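Local coordinates for protein glutathione S-transferase 2 (PDB 1TU7) that catalyses the conjugation of glutathione to electrophilic compounds as a pi-class transferase and appears to be central to the parasite's detoxification system, at residues Leu141-Phe155 with Leu175-Leu188. Sequence-based numbering, arbitrary orientation.
Sequences LILGDKISYADYALF and LKVFHQRMKDRPKL. Unlike the reference sequence in segment 175-188: Val-177 (reference Ala).
The helical segments 149-155 and 175-183 cross at -109°, their axes 10.0 Å apart at closest approach, and Phe-155 and Phe-178 supply the two main rings between them. Phe-178 CG lies anti to the backbone N (chi1 168°), which carries the ring out to helix 149-155. There the ring is filled on both faces. Leu-154 CD2 lies over one face, 3.9 Å from the ring centroid of Phe-178, as a CH-pi contact. Met-182 CG, of the same helix as Phe-178, covers the opposite face. The rim of the ring meets the Asp-151 carboxylate, with Phe-178 CE2 3.3 Å from Asp-151 OD1.

Phe-155 fits as a knob into a hole made by His-179, Met-182, Lys-183 and Leu-188. Met-182 CB sits over one face of this ring, 3.8 Å from the Phe-155 centroid. The Met-182 chain then bends at chi2 and chi3. Its SD comes 3.8 Å from Leu-141 CD2, and its CE touches the Tyr-152 ring. Farther along, Ile-147 CD1 lies over the centre of one face of the Arg-185 guanidinium, 3.4 Å from Arg-185 CZ. Asp-23 of helix 15-23 forms a salt bridge with Arg-185 NH2 and a hydrogen bond with Tyr-152 OH, tying this edge to the N-terminal thioredoxin-like domain.

Asp-151 is buried and binds two backbone amides of its own segment. Ile-142 N donates to the syn lone pair of Asp-151 OD1 at 2.8 Å. Ser-148 N reaches Asp-151 OD2 on the anti side, at 2.9 Å. This Ser-x-x-Asp pair starting helix 149-164 matches the N-capping box of GST C-terminal domains; the latter bond is one half. No hydrogen bond crosses between the segments. Apolar and aromatic packing joins them, while the buried carboxylate is satisfied by amides that hold the 141-148 loop against its helix.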
loop_
_atom_site.group_PDB
_atom_site.type_symbol
_atom_site.label_atom_id
_atom_site.label_comp_id
_atom_site.label_asym_id
_atom_site.label_seq_id
_atom_site.Cartn_x
_atom_site.Cartn_y
_atom_site.Cartn_z
ATOM N N LEU A 141 -17.994 -13.942 1.407
ATOM C CA LEU A 141 -17.077 -12.807 1.528
ATOM C C LEU A 141 -15.631 -13.265 1.383
ATOM O O LEU A 141 -15.327 -14.462 1.220
ATOM C CB LEU A 141 -17.311 -12.076 2.853
ATOM C CG LEU A 141 -18.775 -11.636 3.083
ATOM C CD1 LEU A 141 -19.003 -11.145 4.521
ATOM C CD2 LEU A 141 -19.164 -10.596 2.047
ATOM N N ILE A 142 -14.672 -12.343 1.487
ATOM C CA ILE A 142 -13.293 -12.719 1.236
ATOM C C ILE A 142 -12.806 -13.801 2.197
ATOM O O ILE A 142 -12.112 -14.714 1.786
ATOM C CB ILE A 142 -12.403 -11.459 1.222
ATOM C CG1 ILE A 142 -12.628 -10.681 -0.078
ATOM C CG2 ILE A 142 -10.928 -11.796 1.349
ATOM C CD1 ILE A 142 -12.069 -9.288 -0.061
ATOM N N LEU A 143 -13.202 -13.734 3.462
ATOM C CA LEU A 143 -12.786 -14.763 4.425
ATOM C C LEU A 143 -13.781 -15.899 4.551
ATOM O O LEU A 143 -13.563 -16.827 5.344
ATOM C CB LEU A 143 -12.515 -14.158 5.805
ATOM C CG LEU A 143 -11.221 -13.350 5.886
ATOM C CD1 LEU A 143 -11.076 -12.734 7.306
ATOM C CD2 LEU A 143 -10.011 -14.219 5.504
ATOM N N GLY A 144 -14.854 -15.847 3.763
ATOM C CA GLY A 144 -15.972 -16.779 3.908
ATOM C C GLY A 144 -17.176 -16.120 4.552
ATOM O O GLY A 144 -17.815 -15.268 3.951
ATOM N N ASP A 145 -17.512 -16.498 5.786
ATOM C CA ASP A 145 -18.731 -15.992 6.417
ATOM C C ASP A 145 -18.587 -14.661 7.159
ATOM O O ASP A 145 -19.578 -14.067 7.544
ATOM C CB ASP A 145 -19.253 -17.033 7.417
ATOM C CG ASP A 145 -19.874 -18.202 6.742
ATOM O OD1 ASP A 145 -20.235 -19.155 7.484
ATOM O OD2 ASP A 145 -20.071 -18.257 5.506
ATOM N N LYS A 146 -17.358 -14.226 7.383
ATOM C CA LYS A 146 -17.105 -13.091 8.246
ATOM C C LYS A 146 -16.490 -11.984 7.440
ATOM O O LYS A 146 -15.546 -12.188 6.683
ATOM C CB LYS A 146 -16.199 -13.498 9.381
ATOM C CG LYS A 146 -16.918 -14.442 10.343
ATOM C CD LYS A 146 -15.992 -15.109 11.313
ATOM C CE LYS A 146 -16.751 -16.157 12.108
ATOM N NZ LYS A 146 -15.800 -17.221 12.547
ATOM N N ILE A 147 -17.038 -10.797 7.635
ATOM C CA ILE A 147 -16.600 -9.627 6.916
ATOM C C ILE A 147 -15.255 -9.146 7.416
ATOM O O ILE A 147 -14.906 -9.307 8.593
ATOM C CB ILE A 147 -17.690 -8.528 6.992
ATOM C CG1 ILE A 147 -17.409 -7.439 5.927
ATOM C CG2 ILE A 147 -17.837 -7.957 8.427
ATOM C CD1 ILE A 147 -18.561 -7.045 5.123
ATOM N N SER A 148 -14.500 -8.563 6.502
ATOM C CA SER A 148 -13.209 -7.975 6.810
ATOM C C SER A 148 -13.057 -6.665 6.069
ATOM O O SER A 148 -13.838 -6.361 5.161
ATOM C CB SER A 148 -12.067 -8.903 6.410
ATOM O OG SER A 148 -12.019 -9.096 4.992
ATOM N N TYR A 149 -12.014 -5.911 6.383
ATOM C CA TYR A 149 -11.874 -4.623 5.741
ATOM C C TYR A 149 -11.704 -4.758 4.234
ATOM O O TYR A 149 -12.108 -3.861 3.488
ATOM C CB TYR A 149 -10.750 -3.795 6.328
ATOM C CG TYR A 149 -9.345 -4.305 6.132
ATOM C CD1 TYR A 149 -8.576 -3.871 5.056
ATOM C CD2 TYR A 149 -8.749 -5.179 7.040
ATOM C CE1 TYR A 149 -7.296 -4.298 4.863
ATOM C CE2 TYR A 149 -7.425 -5.583 6.869
ATOM C CZ TYR A 149 -6.703 -5.142 5.778
ATOM O OH TYR A 149 -5.385 -5.546 5.636
ATOM N N ALA A 150 -11.092 -5.854 3.789
ATOM C CA ALA A 150 -10.814 -6.024 2.384
ATOM C C ALA A 150 -12.090 -6.135 1.570
ATOM O O ALA A 150 -12.098 -5.737 0.411
ATOM C CB ALA A 150 -9.918 -7.241 2.137
ATOM N N ASP A 151 -13.174 -6.625 2.165
ATOM C CA ASP A 151 -14.446 -6.679 1.456
ATOM C C ASP A 151 -14.912 -5.320 0.974
ATOM O O ASP A 151 -15.429 -5.186 -0.149
ATOM C CB ASP A 151 -15.530 -7.307 2.331
ATOM C CG ASP A 151 -15.288 -8.747 2.608
ATOM O OD1 ASP A 151 -15.113 -9.533 1.644
ATOM O OD2 ASP A 151 -15.293 -9.152 3.780
ATOM N N TYR A 152 -14.730 -4.291 1.780
ATOM C CA TYR A 152 -15.163 -2.948 1.372
ATOM C C TYR A 152 -14.339 -2.409 0.230
ATOM O O TYR A 152 -14.845 -1.761 -0.660
ATOM C CB TYR A 152 -15.129 -1.971 2.563
ATOM C CG TYR A 152 -15.934 -2.475 3.755
ATOM C CD1 TYR A 152 -15.293 -2.814 4.956
ATOM C CD2 TYR A 152 -17.305 -2.655 3.675
ATOM C CE1 TYR A 152 -16.015 -3.270 6.016
ATOM C CE2 TYR A 152 -18.029 -3.122 4.752
ATOM C CZ TYR A 152 -17.376 -3.435 5.901
ATOM O OH TYR A 152 -18.101 -3.902 6.971
ATOM N N ALA A 153 -13.039 -2.664 0.266
ATOM C CA ALA A 153 -12.165 -2.239 -0.806
ATOM C C ALA A 153 -12.517 -2.945 -2.101
ATOM O O ALA A 153 -12.609 -2.319 -3.155
ATOM C CB ALA A 153 -10.749 -2.500 -0.412
ATOM N N LEU A 154 -12.720 -4.258 -2.031
ATOM C CA LEU A 154 -13.101 -4.989 -3.241
ATOM C C LEU A 154 -14.447 -4.504 -3.775
ATOM O O LEU A 154 -14.626 -4.320 -4.975
ATOM C CB LEU A 154 -13.109 -6.494 -2.995
ATOM C CG LEU A 154 -13.516 -7.349 -4.207
ATOM C CD1 LEU A 154 -12.567 -7.188 -5.360
ATOM C CD2 LEU A 154 -13.573 -8.802 -3.775
ATOM N N PHE A 155 -15.420 -4.353 -2.883
ATOM C CA PHE A 155 -16.731 -3.859 -3.261
ATOM C C PHE A 155 -16.615 -2.544 -4.025
ATOM O O PHE A 155 -17.171 -2.382 -5.118
ATOM C CB PHE A 155 -17.622 -3.699 -2.024
ATOM C CG PHE A 155 -18.960 -3.055 -2.304
ATOM C CD1 PHE A 155 -19.439 -2.057 -1.481
ATOM C CD2 PHE A 155 -19.752 -3.470 -3.363
ATOM C CE1 PHE A 155 -20.639 -1.453 -1.706
ATOM C CE2 PHE A 155 -20.978 -2.886 -3.590
ATOM C CZ PHE A 155 -21.426 -1.881 -2.760
ATOM N N LEU A 175 -17.342 -12.618 -8.626
ATOM C CA LEU A 175 -17.238 -11.184 -8.391
ATOM C C LEU A 175 -18.559 -10.478 -8.520
ATOM O O LEU A 175 -18.876 -9.593 -7.729
ATOM C CB LEU A 175 -16.226 -10.560 -9.321
ATOM C CG LEU A 175 -14.780 -10.994 -9.143
ATOM C CD1 LEU A 175 -13.882 -10.356 -10.204
ATOM C CD2 LEU A 175 -14.282 -10.674 -7.761
ATOM N N LYS A 176 -19.336 -10.841 -9.539
ATOM C CA LYS A 176 -20.630 -10.210 -9.776
ATOM C C LYS A 176 -21.546 -10.469 -8.565
ATOM O O LYS A 176 -22.184 -9.531 -8.080
ATOM C CB LYS A 176 -21.257 -10.741 -11.070
ATOM C CG LYS A 176 -22.575 -10.030 -11.434
ATOM C CD LYS A 176 -23.221 -10.642 -12.668
ATOM C CE LYS A 176 -24.563 -10.029 -12.969
ATOM N NZ LYS A 176 -24.438 -8.644 -13.424
ATOM N N VAL A 177 -21.571 -11.712 -8.077
ATOM C CA VAL A 177 -22.423 -12.065 -6.939
ATOM C C VAL A 177 -21.925 -11.399 -5.652
ATOM O O VAL A 177 -22.720 -10.927 -4.835
ATOM C CB VAL A 177 -22.498 -13.599 -6.793
ATOM C CG1 VAL A 177 -23.214 -14.019 -5.541
ATOM C CG2 VAL A 177 -23.211 -14.133 -8.006
ATOM N N PHE A 178 -20.604 -11.335 -5.502
ATOM C CA PHE A 178 -20.022 -10.662 -4.341
ATOM C C PHE A 178 -20.406 -9.170 -4.311
ATOM O O PHE A 178 -20.764 -8.623 -3.273
ATOM C CB PHE A 178 -18.497 -10.835 -4.318
ATOM C CG PHE A 178 -17.801 -9.942 -3.325
ATOM C CD1 PHE A 178 -17.386 -8.657 -3.676
ATOM C CD2 PHE A 178 -17.577 -10.377 -2.036
ATOM C CE1 PHE A 178 -16.782 -7.849 -2.737
ATOM C CE2 PHE A 178 -16.976 -9.563 -1.119
ATOM C CZ PHE A 178 -16.565 -8.293 -1.463
ATOM N N HIS A 179 -20.268 -8.502 -5.448
ATOM C CA HIS A 179 -20.602 -7.096 -5.526
ATOM C C HIS A 179 -22.067 -6.884 -5.142
ATOM O O HIS A 179 -22.374 -5.967 -4.381
ATOM C CB HIS A 179 -20.284 -6.533 -6.924
ATOM C CG HIS A 179 -20.959 -5.240 -7.210
ATOM N ND1 HIS A 179 -20.396 -4.014 -6.941
ATOM C CD2 HIS A 179 -22.202 -4.993 -7.682
ATOM C CE1 HIS A 179 -21.263 -3.066 -7.253
ATOM N NE2 HIS A 179 -22.360 -3.637 -7.717
ATOM N N GLN A 180 -22.950 -7.743 -5.614
ATOM C CA GLN A 180 -24.370 -7.575 -5.309
ATOM C C GLN A 180 -24.616 -7.914 -3.849
ATOM O O GLN A 180 -25.442 -7.285 -3.217
ATOM C CB GLN A 180 -25.262 -8.448 -6.227
ATOM C CG GLN A 180 -26.764 -8.070 -6.122
ATOM C CD GLN A 180 -27.041 -6.620 -6.530
ATOM O OE1 GLN A 180 -26.682 -6.221 -7.629
ATOM N NE2 GLN A 180 -27.691 -5.829 -5.642
ATOM N N ARG A 181 -23.905 -8.906 -3.323
ATOM C CA ARG A 181 -24.075 -9.293 -1.923
ATOM C C ARG A 181 -23.719 -8.147 -0.988
ATOM O O ARG A 181 -24.424 -7.869 -0.016
ATOM C CB ARG A 181 -23.212 -10.514 -1.629
ATOM C CG ARG A 181 -23.306 -11.005 -0.208
ATOM C CD ARG A 181 -22.475 -12.237 0.070
ATOM N NE ARG A 181 -22.760 -13.329 -0.852
ATOM C CZ ARG A 181 -23.871 -14.077 -0.889
ATOM N NH1 ARG A 181 -23.957 -15.038 -1.806
ATOM N NH2 ARG A 181 -24.887 -13.893 -0.032
ATOM N N MET A 182 -22.622 -7.458 -1.306
ATOM C CA MET A 182 -22.214 -6.307 -0.514
ATOM C C MET A 182 -23.222 -5.174 -0.588
ATOM O O MET A 182 -23.587 -4.561 0.430
ATOM C CB MET A 182 -20.847 -5.831 -0.993
ATOM C CG MET A 182 -19.744 -6.801 -0.566
ATOM S SD MET A 182 -19.393 -6.860 1.221
ATOM C CE MET A 182 -18.758 -5.199 1.481
ATOM N N LYS A 183 -23.702 -4.916 -1.795
ATOM C CA LYS A 183 -24.634 -3.820 -2.026
ATOM C C LYS A 183 -25.954 -4.108 -1.320
ATOM O O LYS A 183 -26.681 -3.195 -0.968
ATOM C CB LYS A 183 -24.869 -3.615 -3.523
ATOM C CG LYS A 183 -25.447 -2.255 -3.890
ATOM C CD LYS A 183 -25.458 -2.100 -5.404
ATOM C CE LYS A 183 -26.409 -1.024 -5.915
ATOM N NZ LYS A 183 -26.249 -0.914 -7.395
ATOM N N ASP A 184 -26.247 -5.384 -1.089
ATOM C CA ASP A 184 -27.506 -5.783 -0.460
ATOM C C ASP A 184 -27.434 -5.736 1.056
ATOM O O ASP A 184 -28.468 -5.861 1.739
ATOM C CB ASP A 184 -27.893 -7.192 -0.895
ATOM C CG ASP A 184 -28.476 -7.252 -2.285
ATOM O OD1 ASP A 184 -28.595 -8.390 -2.796
ATOM O OD2 ASP A 184 -28.825 -6.242 -2.915
ATOM N N ARG A 185 -26.245 -5.581 1.635
ATOM C CA ARG A 185 -26.168 -5.409 3.078
ATOM C C ARG A 185 -26.971 -4.168 3.435
ATOM O O ARG A 185 -26.838 -3.159 2.765
ATOM C CB ARG A 185 -24.729 -5.298 3.528
ATOM C CG ARG A 185 -23.937 -6.566 3.234
ATOM C CD ARG A 185 -22.466 -6.441 3.487
ATOM N NE ARG A 185 -22.127 -6.239 4.890
ATOM C CZ ARG A 185 -21.932 -7.201 5.777
ATOM N NH1 ARG A 185 -22.056 -8.462 5.441
ATOM N NH2 ARG A 185 -21.565 -6.882 7.000
ATOM N N PRO A 186 -27.865 -4.238 4.414
ATOM C CA PRO A 186 -28.837 -3.150 4.570
ATOM C C PRO A 186 -28.276 -1.732 4.708
ATOM O O PRO A 186 -28.817 -0.805 4.097
ATOM C CB PRO A 186 -29.602 -3.552 5.821
ATOM C CG PRO A 186 -29.603 -5.034 5.739
ATOM C CD PRO A 186 -28.133 -5.344 5.364
ATOM N N LYS A 187 -27.211 -1.556 5.485
ATOM C CA LYS A 187 -26.676 -0.227 5.687
ATOM C C LYS A 187 -26.033 0.255 4.371
ATOM O O LYS A 187 -26.097 1.438 4.052
ATOM C CB LYS A 187 -25.676 -0.191 6.862
ATOM C CG LYS A 187 -26.369 -0.431 8.209
ATOM C CD LYS A 187 -25.490 -1.048 9.289
ATOM C CE LYS A 187 -26.325 -1.604 10.475
ATOM N NZ LYS A 187 -26.587 -3.096 10.466
ATOM N N LEU A 188 -25.428 -0.655 3.625
ATOM C CA LEU A 188 -24.819 -0.281 2.342
ATOM C C LEU A 188 -25.841 -0.042 1.271
ATOM O O LEU A 188 -25.665 0.828 0.450
ATOM C CB LEU A 188 -23.794 -1.330 1.885
ATOM C CG LEU A 188 -22.576 -1.486 2.780
ATOM C CD1 LEU A 188 -21.573 -2.437 2.193
ATOM C CD2 LEU A 188 -21.903 -0.163 3.066
#